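PDB 2EBF: dermonecrotic toxin from Pasteurella multocida, which acts as a dermonecrotic, bone-resorbing toxin and potent mitogen associated with the severe progressive form of atrophic rhinitis in pigs. Local coordinates for residues 248-256 with 265-274; 382-393 with 442-453. All blocks are in the same frame, centred on the assembly; numbering follows the deposited sequence.

Interaction 1: 248-256 with 265-274; sequences KGMLSKCRI and HSYEEMFYSI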
loop_
_atom_site.group_PDB
_atom_site.type_symbol
_atom_site.label_atom_id
_atom_site.label_comp_id
_atom_site.label_asym_id
_atom_site.label_seq_id
_atom_site.Cartn_x
_atom_site.Cartn_y
_atom_site.Cartn_z
ATOM N N LYS A 248 11.335 -38.192 -3.055
ATOM C CA LYS A 248 9.907 -38.501 -2.951
ATOM C C LYS A 248 9.028 -37.368 -3.500
ATOM O O LYS A 248 8.231 -37.584 -4.417
ATOM C CB LYS A 248 9.545 -38.834 -1.499
ATOM C CG LYS A 248 8.281 -39.664 -1.321
ATOM C CD LYS A 248 8.408 -40.608 -0.124
ATOM C CE LYS A 248 7.071 -40.835 0.566
ATOM N NZ LYS A 248 6.645 -39.617 1.316
ATOM N N GLY A 249 9.172 -36.168 -2.940
ATOM C CA GLY A 249 8.409 -35.008 -3.397
ATOM C C GLY A 249 8.586 -33.753 -2.561
ATOM O O GLY A 249 8.904 -32.688 -3.100
ATOM N N MET A 250 8.386 -33.882 -1.248
ATOM C CA MET A 250 8.399 -32.742 -0.321
ATOM C C MET A 250 9.806 -32.164 -0.073
ATOM O O MET A 250 10.812 -32.775 -0.447
ATOM C CB MET A 250 7.744 -33.137 1.012
ATOM C CG MET A 250 6.346 -33.752 0.884
ATOM S SD MET A 250 5.016 -32.530 0.810
ATOM C CE MET A 250 4.574 -32.391 2.546
ATOM N N LEU A 251 9.852 -30.977 0.543
ATOM C CA LEU A 251 11.098 -30.285 0.934
ATOM C C LEU A 251 12.198 -30.270 -0.137
ATOM O O LEU A 251 13.385 -30.367 0.175
ATOM C CB LEU A 251 11.647 -30.843 2.256
ATOM C CG LEU A 251 10.724 -30.944 3.474
ATOM C CD1 LEU A 251 11.449 -31.648 4.614
ATOM C CD2 LEU A 251 10.215 -29.576 3.918
ATOM N N SER A 252 11.787 -30.132 -1.392
ATOM C CA SER A 252 12.708 -30.130 -2.527
ATOM C C SER A 252 13.624 -28.909 -2.566
ATOM O O SER A 252 14.709 -28.966 -3.142
ATOM C CB SER A 252 11.938 -30.270 -3.847
ATOM O OG SER A 252 10.685 -29.601 -3.804
ATOM N N LYS A 253 13.183 -27.810 -1.952
ATOM C CA LYS A 253 13.952 -26.561 -1.920
ATOM C C LYS A 253 14.631 -26.365 -0.560
ATOM O O LYS A 253 14.584 -25.286 0.032
ATOM C CB LYS A 253 13.065 -25.359 -2.278
ATOM C CG LYS A 253 12.379 -25.460 -3.634
ATOM C CD LYS A 253 11.300 -24.395 -3.784
ATOM C CE LYS A 253 10.361 -24.711 -4.948
ATOM N NZ LYS A 253 9.201 -23.777 -4.990
ATOM N N CYS A 254 15.250 -27.431 -0.068
ATOM C CA CYS A 254 16.056 -27.381 1.141
ATOM C C CYS A 254 17.369 -28.086 0.859
ATOM O O CYS A 254 17.378 -29.214 0.357
ATOM C CB CYS A 254 15.344 -28.071 2.302
ATOM S SG CYS A 254 13.774 -27.348 2.759
ATOM N N ARG A 255 18.474 -27.411 1.162
ATOM C CA ARG A 255 19.792 -27.998 0.973
ATOM C C ARG A 255 20.740 -27.608 2.097
ATOM O O ARG A 255 20.712 -26.471 2.580
ATOM C CB ARG A 255 20.386 -27.591 -0.377
ATOM C CG ARG A 255 21.369 -28.616 -0.938
ATOM C CD ARG A 255 22.208 -28.061 -2.079
ATOM N NE ARG A 255 21.399 -27.604 -3.208
ATOM C CZ ARG A 255 21.895 -27.116 -4.343
ATOM N NH1 ARG A 255 23.211 -27.025 -4.518
ATOM N NH2 ARG A 255 21.074 -26.720 -5.308
ATOM N N ILE A 256 21.566 -28.566 2.516
ATOM C CA ILE A 256 22.642 -28.303 3.469
ATOM C C ILE A 256 23.972 -28.237 2.730
ATOM O O ILE A 256 24.308 -29.136 1.954
ATOM C CB ILE A 256 22.710 -29.362 4.601
ATOM C CG1 ILE A 256 21.400 -29.383 5.394
ATOM C CG2 ILE A 256 23.893 -29.078 5.541
ATOM C CD1 ILE A 256 21.198 -30.635 6.224
ATOM N N HIS A 265 11.282 -22.882 0.565
ATOM C CA HIS A 265 9.834 -22.891 0.783
ATOM C C HIS A 265 9.488 -21.846 1.817
ATOM O O HIS A 265 10.130 -21.768 2.859
ATOM C CB HIS A 265 9.343 -24.243 1.294
ATOM C CG HIS A 265 9.761 -25.404 0.453
ATOM N ND1 HIS A 265 8.947 -25.950 -0.515
ATOM C CD2 HIS A 265 10.902 -26.134 0.443
ATOM C CE1 HIS A 265 9.570 -26.964 -1.090
ATOM N NE2 HIS A 265 10.758 -27.096 -0.525
ATOM N N SER A 266 8.455 -21.058 1.546
ATOM C CA SER A 266 8.059 -20.015 2.477
ATOM C C SER A 266 7.435 -20.621 3.730
ATOM O O SER A 266 6.864 -21.719 3.694
ATOM C CB SER A 266 7.094 -19.037 1.803
ATOM O OG SER A 266 5.838 -19.645 1.558
ATOM N N TYR A 267 7.572 -19.906 4.841
ATOM C CA TYR A 267 6.958 -20.280 6.107
ATOM C C TYR A 267 5.513 -20.743 5.922
ATOM O O TYR A 267 5.126 -21.807 6.407
ATOM C CB TYR A 267 7.004 -19.086 7.067
ATOM C CG TYR A 267 6.287 -19.306 8.377
ATOM C CD1 TYR A 267 5.367 -18.378 8.851
ATOM C CD2 TYR A 267 6.536 -20.439 9.146
ATOM C CE1 TYR A 267 4.713 -18.573 10.064
ATOM C CE2 TYR A 267 5.889 -20.648 10.350
ATOM C CZ TYR A 267 4.981 -19.721 10.806
ATOM O OH TYR A 267 4.342 -19.942 12.005
ATOM N N GLU A 268 4.730 -19.939 5.208
ATOM C CA GLU A 268 3.299 -20.194 5.031
ATOM C C GLU A 268 3.022 -21.400 4.146
ATOM O O GLU A 268 2.064 -22.141 4.382
ATOM C CB GLU A 268 2.598 -18.956 4.467
ATOM C CG GLU A 268 2.566 -17.770 5.425
ATOM C CD GLU A 268 3.697 -16.780 5.192
ATOM O OE1 GLU A 268 4.641 -17.094 4.427
ATOM O OE2 GLU A 268 3.633 -15.674 5.777
ATOM N N GLU A 269 3.856 -21.588 3.128
ATOM C CA GLU A 269 3.754 -22.764 2.279
ATOM C C GLU A 269 3.924 -24.038 3.108
ATOM O O GLU A 269 3.134 -24.982 2.996
ATOM C CB GLU A 269 4.799 -22.723 1.171
ATOM C CG GLU A 269 4.870 -24.022 0.376
ATOM C CD GLU A 269 5.966 -24.033 -0.655
ATOM O OE1 GLU A 269 6.235 -25.113 -1.213
ATOM O OE2 GLU A 269 6.562 -22.972 -0.915
ATOM N N MET A 270 4.958 -24.054 3.944
ATOM C CA MET A 270 5.220 -25.199 4.802
ATOM C C MET A 270 4.108 -25.422 5.817
ATOM O O MET A 270 3.672 -26.556 6.017
ATOM C CB MET A 270 6.560 -25.038 5.510
ATOM C CG MET A 270 7.728 -25.053 4.567
ATOM S SD MET A 270 9.256 -25.224 5.491
ATOM C CE MET A 270 10.428 -25.364 4.151
ATOM N N PHE A 271 3.639 -24.343 6.437
ATOM C CA PHE A 271 2.601 -24.428 7.463
ATOM C C PHE A 271 1.308 -25.072 6.962
ATOM O O PHE A 271 0.676 -25.846 7.684
ATOM C CB PHE A 271 2.295 -23.049 8.043
ATOM C CG PHE A 271 1.251 -23.062 9.125
ATOM C CD1 PHE A 271 1.621 -23.177 10.463
ATOM C CD2 PHE A 271 -0.100 -22.963 8.810
ATOM C CE1 PHE A 271 0.660 -23.188 11.470
ATOM C CE2 PHE A 271 -1.073 -22.976 9.810
ATOM C CZ PHE A 271 -0.686 -23.087 11.146
ATOM N N TYR A 272 0.916 -24.742 5.733
ATOM C CA TYR A 272 -0.349 -25.235 5.177
ATOM C C TYR A 272 -0.230 -26.569 4.440
ATOM O O TYR A 272 -1.242 -27.185 4.109
ATOM C CB TYR A 272 -1.016 -24.158 4.302
ATOM C CG TYR A 272 -1.702 -23.092 5.128
ATOM C CD1 TYR A 272 -1.204 -21.782 5.190
ATOM C CD2 TYR A 272 -2.832 -23.404 5.883
ATOM C CE1 TYR A 272 -1.841 -20.812 5.973
ATOM C CE2 TYR A 272 -3.465 -22.446 6.668
ATOM C CZ TYR A 272 -2.968 -21.157 6.709
ATOM O OH TYR A 272 -3.621 -20.230 7.487
ATOM N N SER A 273 0.997 -27.020 4.207
ATOM C CA SER A 273 1.234 -28.312 3.568
ATOM C C SER A 273 1.847 -29.360 4.510
ATOM O O SER A 273 1.981 -30.526 4.132
ATOM C CB SER A 273 2.089 -28.151 2.297
ATOM O OG SER A 273 3.367 -27.606 2.594
ATOM N N ILE A 274 2.206 -28.952 5.729
ATOM C CA ILE A 274 2.854 -29.859 6.686
ATOM C C ILE A 274 2.165 -29.848 8.060
ATOM O O ILE A 274 2.187 -28.839 8.770
ATOM C CB ILE A 274 4.377 -29.566 6.818
ATOM C CG1 ILE A 274 5.087 -29.769 5.474
ATOM C CG2 ILE A 274 5.008 -30.444 7.890
ATOM C CD1 ILE A 274 6.464 -29.123 5.380
#

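Interaction 2: 382-393 with 442-453; sequences IDFFLNNLTTFI and AFRKLLQSAKDN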
loop_
_atom_site.group_PDB
_atom_site.type_symbol
_atom_site.label_atom_id
_atom_site.label_comp_id
_atom_site.label_asym_id
_atom_site.label_seq_id
_atom_site.Cartn_x
_atom_site.Cartn_y
_atom_site.Cartn_z
ATOM N N ILE A 382 -19.908 -26.836 0.239
ATOM C CA ILE A 382 -19.300 -27.521 -0.896
ATOM C C ILE A 382 -20.158 -28.717 -1.339
ATOM O O ILE A 382 -20.395 -28.908 -2.532
ATOM C CB ILE A 382 -17.835 -27.959 -0.606
ATOM C CG1 ILE A 382 -16.934 -26.723 -0.402
ATOM C CG2 ILE A 382 -17.313 -28.835 -1.748
ATOM C CD1 ILE A 382 -15.555 -27.019 0.218
ATOM N N ASP A 383 -20.630 -29.507 -0.374
ATOM C CA ASP A 383 -21.500 -30.652 -0.679
ATOM C C ASP A 383 -22.810 -30.241 -1.353
ATOM O O ASP A 383 -23.248 -30.892 -2.303
ATOM C CB ASP A 383 -21.772 -31.484 0.576
ATOM C CG ASP A 383 -20.557 -32.281 1.027
ATOM O OD1 ASP A 383 -19.747 -32.703 0.172
ATOM O OD2 ASP A 383 -20.413 -32.503 2.243
ATOM N N PHE A 384 -23.428 -29.163 -0.865
ATOM C CA PHE A 384 -24.629 -28.607 -1.501
ATOM C C PHE A 384 -24.367 -28.212 -2.957
ATOM O O PHE A 384 -25.155 -28.520 -3.852
ATOM C CB PHE A 384 -25.144 -27.383 -0.727
ATOM C CG PHE A 384 -26.324 -26.722 -1.375
ATOM C CD1 PHE A 384 -26.146 -25.695 -2.297
ATOM C CD2 PHE A 384 -27.617 -27.143 -1.082
ATOM C CE1 PHE A 384 -27.233 -25.102 -2.910
ATOM C CE2 PHE A 384 -28.712 -26.549 -1.691
ATOM C CZ PHE A 384 -28.520 -25.535 -2.610
ATOM N N PHE A 385 -23.262 -27.505 -3.179
ATOM C CA PHE A 385 -22.869 -27.097 -4.523
ATOM C C PHE A 385 -22.709 -28.332 -5.422
ATOM O O PHE A 385 -23.302 -28.415 -6.506
ATOM C CB PHE A 385 -21.570 -26.274 -4.468
ATOM C CG PHE A 385 -21.011 -25.958 -5.813
ATOM C CD1 PHE A 385 -19.846 -26.577 -6.259
ATOM C CD2 PHE A 385 -21.672 -25.072 -6.661
ATOM C CE1 PHE A 385 -19.342 -26.306 -7.517
ATOM C CE2 PHE A 385 -21.168 -24.799 -7.932
ATOM C CZ PHE A 385 -20.003 -25.409 -8.354
ATOM N N LEU A 386 -21.940 -29.307 -4.947
ATOM C CA LEU A 386 -21.701 -30.525 -5.728
ATOM C C LEU A 386 -22.986 -31.297 -6.011
ATOM O O LEU A 386 -23.156 -31.821 -7.109
ATOM C CB LEU A 386 -20.645 -31.420 -5.061
ATOM C CG LEU A 386 -19.251 -30.789 -4.933
ATOM C CD1 LEU A 386 -18.288 -31.731 -4.270
ATOM C CD2 LEU A 386 -18.729 -30.357 -6.293
ATOM N N ASN A 387 -23.887 -31.343 -5.031
ATOM C CA ASN A 387 -25.197 -31.998 -5.204
ATOM C C ASN A 387 -26.099 -31.331 -6.241
ATOM O O ASN A 387 -27.003 -31.964 -6.781
ATOM C CB ASN A 387 -25.940 -32.083 -3.868
ATOM C CG ASN A 387 -25.331 -33.105 -2.926
ATOM O OD1 ASN A 387 -25.557 -33.058 -1.717
ATOM N ND2 ASN A 387 -24.543 -34.024 -3.473
ATOM N N ASN A 388 -25.842 -30.055 -6.513
ATOM C CA ASN A 388 -26.614 -29.300 -7.487
ATOM C C ASN A 388 -25.776 -28.856 -8.676
ATOM O O ASN A 388 -26.186 -27.984 -9.440
ATOM C CB ASN A 388 -27.270 -28.095 -6.809
ATOM C CG ASN A 388 -28.295 -28.509 -5.779
ATOM O OD1 ASN A 388 -28.035 -28.444 -4.588
ATOM N ND2 ASN A 388 -29.454 -28.982 -6.239
ATOM N N LEU A 389 -24.612 -29.478 -8.841
ATOM C CA LEU A 389 -23.633 -29.034 -9.834
ATOM C C LEU A 389 -24.178 -28.972 -11.266
ATOM O O LEU A 389 -23.939 -27.999 -11.991
ATOM C CB LEU A 389 -22.377 -29.902 -9.765
ATOM C CG LEU A 389 -21.241 -29.572 -10.736
ATOM C CD1 LEU A 389 -20.729 -28.147 -10.525
ATOM C CD2 LEU A 389 -20.117 -30.582 -10.593
ATOM N N THR A 390 -24.924 -29.997 -11.658
ATOM C CA THR A 390 -25.496 -30.082 -12.998
ATOM C C THR A 390 -26.294 -28.830 -13.332
ATOM O O THR A 390 -26.261 -28.346 -14.465
ATOM C CB THR A 390 -26.407 -31.319 -13.120
ATOM O OG1 THR A 390 -25.604 -32.495 -12.998
ATOM C CG2 THR A 390 -27.154 -31.358 -14.473
ATOM N N THR A 391 -27.006 -28.316 -12.331
ATOM C CA THR A 391 -27.895 -27.186 -12.512
ATOM C C THR A 391 -27.086 -25.906 -12.697
ATOM O O THR A 391 -27.446 -25.054 -13.512
ATOM C CB THR A 391 -28.891 -27.084 -11.327
ATOM O OG1 THR A 391 -29.544 -28.355 -11.161
ATOM C CG2 THR A 391 -29.943 -26.004 -11.579
ATOM N N PHE A 392 -25.996 -25.772 -11.951
ATOM C CA PHE A 392 -25.092 -24.638 -12.133
ATOM C C PHE A 392 -24.493 -24.655 -13.543
ATOM O O PHE A 392 -24.454 -23.623 -14.211
ATOM C CB PHE A 392 -23.971 -24.633 -11.083
ATOM C CG PHE A 392 -24.393 -24.101 -9.734
ATOM C CD1 PHE A 392 -24.280 -22.737 -9.440
ATOM C CD2 PHE A 392 -24.879 -24.963 -8.750
ATOM C CE1 PHE A 392 -24.667 -22.228 -8.186
ATOM C CE2 PHE A 392 -25.264 -24.468 -7.490
ATOM C CZ PHE A 392 -25.154 -23.104 -7.211
ATOM N N ILE A 393 -24.037 -25.829 -13.974
ATOM C CA ILE A 393 -23.400 -26.013 -15.284
ATOM C C ILE A 393 -24.377 -25.689 -16.416
ATOM O O ILE A 393 -24.027 -24.995 -17.379
ATOM C CB ILE A 393 -22.834 -27.451 -15.423
ATOM C CG1 ILE A 393 -21.697 -27.674 -14.412
ATOM C CG2 ILE A 393 -22.346 -27.741 -16.846
ATOM C CD1 ILE A 393 -21.148 -29.097 -14.404
ATOM N N ALA A 442 -14.168 -32.719 1.070
ATOM C CA ALA A 442 -14.945 -31.767 0.257
ATOM C C ALA A 442 -14.110 -30.907 -0.692
ATOM O O ALA A 442 -14.486 -30.719 -1.859
ATOM C CB ALA A 442 -15.796 -30.881 1.159
ATOM N N PHE A 443 -12.993 -30.370 -0.196
ATOM C CA PHE A 443 -12.119 -29.536 -1.028
ATOM C C PHE A 443 -11.529 -30.356 -2.173
ATOM O O PHE A 443 -11.500 -29.912 -3.323
ATOM C CB PHE A 443 -11.020 -28.866 -0.192
ATOM C CG PHE A 443 -11.518 -27.723 0.682
ATOM C CD1 PHE A 443 -11.791 -27.927 2.033
ATOM C CD2 PHE A 443 -11.720 -26.450 0.145
ATOM C CE1 PHE A 443 -12.247 -26.871 2.846
ATOM C CE2 PHE A 443 -12.170 -25.393 0.940
ATOM C CZ PHE A 443 -12.432 -25.601 2.293
ATOM N N ARG A 444 -11.079 -31.568 -1.851
ATOM C CA ARG A 444 -10.601 -32.518 -2.854
ATOM C C ARG A 444 -11.695 -32.847 -3.869
ATOM O O ARG A 444 -11.464 -32.820 -5.079
ATOM C CB ARG A 444 -10.110 -33.794 -2.165
ATOM C CG ARG A 444 -9.460 -34.796 -3.086
ATOM C CD ARG A 444 -8.816 -35.945 -2.305
ATOM N NE ARG A 444 -7.723 -35.485 -1.441
ATOM C CZ ARG A 444 -6.476 -35.244 -1.845
ATOM N NH1 ARG A 444 -6.123 -35.416 -3.115
ATOM N NH2 ARG A 444 -5.569 -34.826 -0.970
ATOM N N LYS A 445 -12.886 -33.151 -3.363
ATOM C CA LYS A 445 -14.045 -33.451 -4.207
ATOM C C LYS A 445 -14.428 -32.302 -5.132
ATOM O O LYS A 445 -14.802 -32.525 -6.295
ATOM C CB LYS A 445 -15.241 -33.848 -3.344
ATOM C CG LYS A 445 -15.324 -35.346 -3.067
ATOM C CD LYS A 445 -16.213 -35.659 -1.867
ATOM C CE LYS A 445 -17.683 -35.753 -2.244
ATOM N NZ LYS A 445 -18.441 -36.588 -1.254
ATOM N N LEU A 446 -14.336 -31.079 -4.609
ATOM C CA LEU A 446 -14.619 -29.868 -5.386
ATOM C C LEU A 446 -13.648 -29.758 -6.555
ATOM O O LEU A 446 -14.058 -29.527 -7.689
ATOM C CB LEU A 446 -14.480 -28.634 -4.496
ATOM C CG LEU A 446 -15.381 -27.405 -4.634
ATOM C CD1 LEU A 446 -14.563 -26.174 -4.329
ATOM C CD2 LEU A 446 -16.110 -27.266 -5.975
ATOM N N LEU A 447 -12.357 -29.927 -6.266
ATOM C CA LEU A 447 -11.320 -29.910 -7.287
ATOM C C LEU A 447 -11.542 -31.028 -8.299
ATOM O O LEU A 447 -11.409 -30.820 -9.503
ATOM C CB LEU A 447 -9.953 -30.128 -6.648
ATOM C CG LEU A 447 -8.723 -29.382 -7.171
ATOM C CD1 LEU A 447 -7.477 -30.196 -6.861
ATOM C CD2 LEU A 447 -8.782 -29.034 -8.656
ATOM N N GLN A 448 -11.843 -32.216 -7.783
ATOM C CA GLN A 448 -12.094 -33.382 -8.619
ATOM C C GLN A 448 -13.243 -33.090 -9.587
ATOM O O GLN A 448 -13.160 -33.410 -10.779
ATOM C CB GLN A 448 -12.388 -34.606 -7.740
ATOM C CG GLN A 448 -12.397 -35.949 -8.473
ATOM C CD GLN A 448 -11.145 -36.173 -9.297
ATOM O OE1 GLN A 448 -11.200 -36.173 -10.525
ATOM N NE2 GLN A 448 -10.008 -36.335 -8.627
ATOM N N SER A 449 -14.303 -32.460 -9.081
ATOM C CA SER A 449 -15.474 -32.154 -9.911
ATOM C C SER A 449 -15.164 -31.178 -11.052
ATOM O O SER A 449 -15.715 -31.308 -12.145
ATOM C CB SER A 449 -16.641 -31.640 -9.064
ATOM O OG SER A 449 -16.451 -30.283 -8.681
ATOM N N ALA A 450 -14.278 -30.216 -10.794
ATOM C CA ALA A 450 -13.865 -29.244 -11.811
ATOM C C ALA A 450 -13.151 -29.931 -12.977
ATOM O O ALA A 450 -13.358 -29.580 -14.145
ATOM C CB ALA A 450 -12.967 -28.163 -11.190
ATOM N N LYS A 451 -12.313 -30.910 -12.651
ATOM C CA LYS A 451 -11.609 -31.690 -13.658
ATOM C C LYS A 451 -12.595 -32.537 -14.460
ATOM O O LYS A 451 -12.622 -32.456 -15.688
ATOM C CB LYS A 451 -10.539 -32.572 -13.013
ATOM C CG LYS A 451 -9.716 -33.379 -14.021
ATOM C CD LYS A 451 -8.585 -34.161 -13.353
ATOM C CE LYS A 451 -9.012 -35.565 -12.970
ATOM N NZ LYS A 451 -8.702 -36.593 -14.013
ATOM N N ASP A 452 -13.409 -33.318 -13.749
ATOM C CA ASP A 452 -14.382 -34.238 -14.350
ATOM C C ASP A 452 -15.389 -33.518 -15.234
ATOM O O ASP A 452 -15.879 -34.081 -16.213
ATOM C CB ASP A 452 -15.146 -35.007 -13.261
ATOM C CG ASP A 452 -14.262 -35.959 -12.466
ATOM O OD1 ASP A 452 -13.197 -36.376 -12.968
ATOM O OD2 ASP A 452 -14.651 -36.306 -11.330
ATOM N N ASN A 453 -15.702 -32.274 -14.880
ATOM C CA ASN A 453 -16.736 -31.525 -15.583
ATOM C C ASN A 453 -16.207 -30.425 -16.497
ATOM O O ASN A 453 -16.985 -29.654 -17.055
ATOM C CB ASN A 453 -17.765 -30.985 -14.586
ATOM C CG ASN A 453 -18.528 -32.093 -13.889
ATOM O OD1 ASN A 453 -19.494 -32.633 -14.432
ATOM N ND2 ASN A 453 -18.091 -32.450 -12.689
#

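Interaction 1: 248-256 with 265-274
The aliphatic chain of Lys253 lies over one face of the His265 imidazole, its CG 4.2 Å from the ring centroid, in a CH-pi contact where the two side chains cross at about a right angle. CG of the lysine stands anti to its own carbonyl carbon (chi1 -57°), and the extended chain beyond it runs on across the rim of the ring. The same residue also binds the histidine through its backbone: Lys253 N donates to His265 NE2 at 2.9 Å, with the donor tilted 30° out of the ring plane. At the other ring nitrogen, ND1 donates a hydrogen bond to Glu269 OE1 over 2.9 Å, a nearly straight bond (177°) that stays in the plane of the ring but meets the carboxylate from above its own plane. Gripped at both nitrogens, the ring is fixed in rotation, and the direction of the two bonds places the proton on ND1. The carboxylate would be expected to polarise the imidazole and make NE2 a better acceptor.

Cys254 SG sits at the ring edge, 3.9 Å from His265 CD2, and also touches the methyl end of Met270. Farther along, Leu251 CD2 packs 4.1 Å from Ile274 CD1, while the bent chain of Met250 brings its CE to 4.0 Å from Ile274 CG1. Phe292 and Phe293 of helix 288-300 border this apolar patch, and helix 234-248 touches Leu251 and Cys254.

Ser266 N-caps helix 267-273, its OG accepting from Glu269 N, so the glutamate that holds the histidine belongs to the helix's first turn. Strands 254-257 and 260-263 form a beta-hairpin in a three-stranded antiparallel sheet; the contact joins the turn before the first strand to the helix after the second, and His265 relays between them, accepting from Lys253 N and donating to Glu269.

Interaction 2: 382-393 with 442-453
The Phe443 ring carries Ile382 CD1 over the centre of one face, 3.8 Å from the centroid and only 10° off the ring normal, a CH-pi contact. Phe385 meets Leu446 obliquely, the leucine CD2 lying 3.7 Å from Phe385 CE1. The ring of Phe392, in turn, has Phe385 CE2 over one face, offset toward its rim.

The two branches of Ile382 divide the work. With CG1 anti to the carbonyl carbon (chi1 -65°), CD1 is sent to the phenylalanine, while CG2 touches Ala442 CB and comes 3.8 Å from Leu446 CG. One turn on, Leu386 spreads its two methyls over Lys445 and Ser449, one turn apart on the facing side of helix 442-452: CD1 reaches Lys445 CB, and CD2 lies 3.3 Å from Ser449 OG. That hydroxyl spends its hydrogen on Leu446 O at 2.7 Å, an acceptor shared with Ala450 N, while its oxygen still abuts the methyl. Farther down, Leu389 CD2 approaches Asn453 ND2, whose amide is held by a 2.7 Å bond to Ser449 O, and Ile393 CD1 packs on Asn453 CB.

Helices 382-387 and 442-452 run roughly parallel, 27° between their directions, their axes 10.0 Å apart at closest approach. Phe501 packs against both, touching Ile382, Phe385 and Leu446, so the pair sits on the mixed sheet through strand 498-502, while helices 407-418 and 425-434 also pack against helix 442-452.

Both contacts belong to the part of the toxin's C-terminal region assigned to the C2 family, and they follow one another in the chain, interaction 1 closing before interaction 2 opens. Their centres are 29 Å apart, and their nearest atoms about 10 Å, without touching. Interaction 1 belongs to a small antiparallel sheet, interaction 2 to the helical layer on the mixed sheet. The loop around Asn465 and Ser466, which follows strand 456-461 of that mixed sheet, hydrogen-bonds Glu268 and Tyr272 of helix 267-273, linking the two regions. The phosphonate pocket at Gly624 to Ser628, with disulfide Cys620-Cys626, involves residues of neither contact.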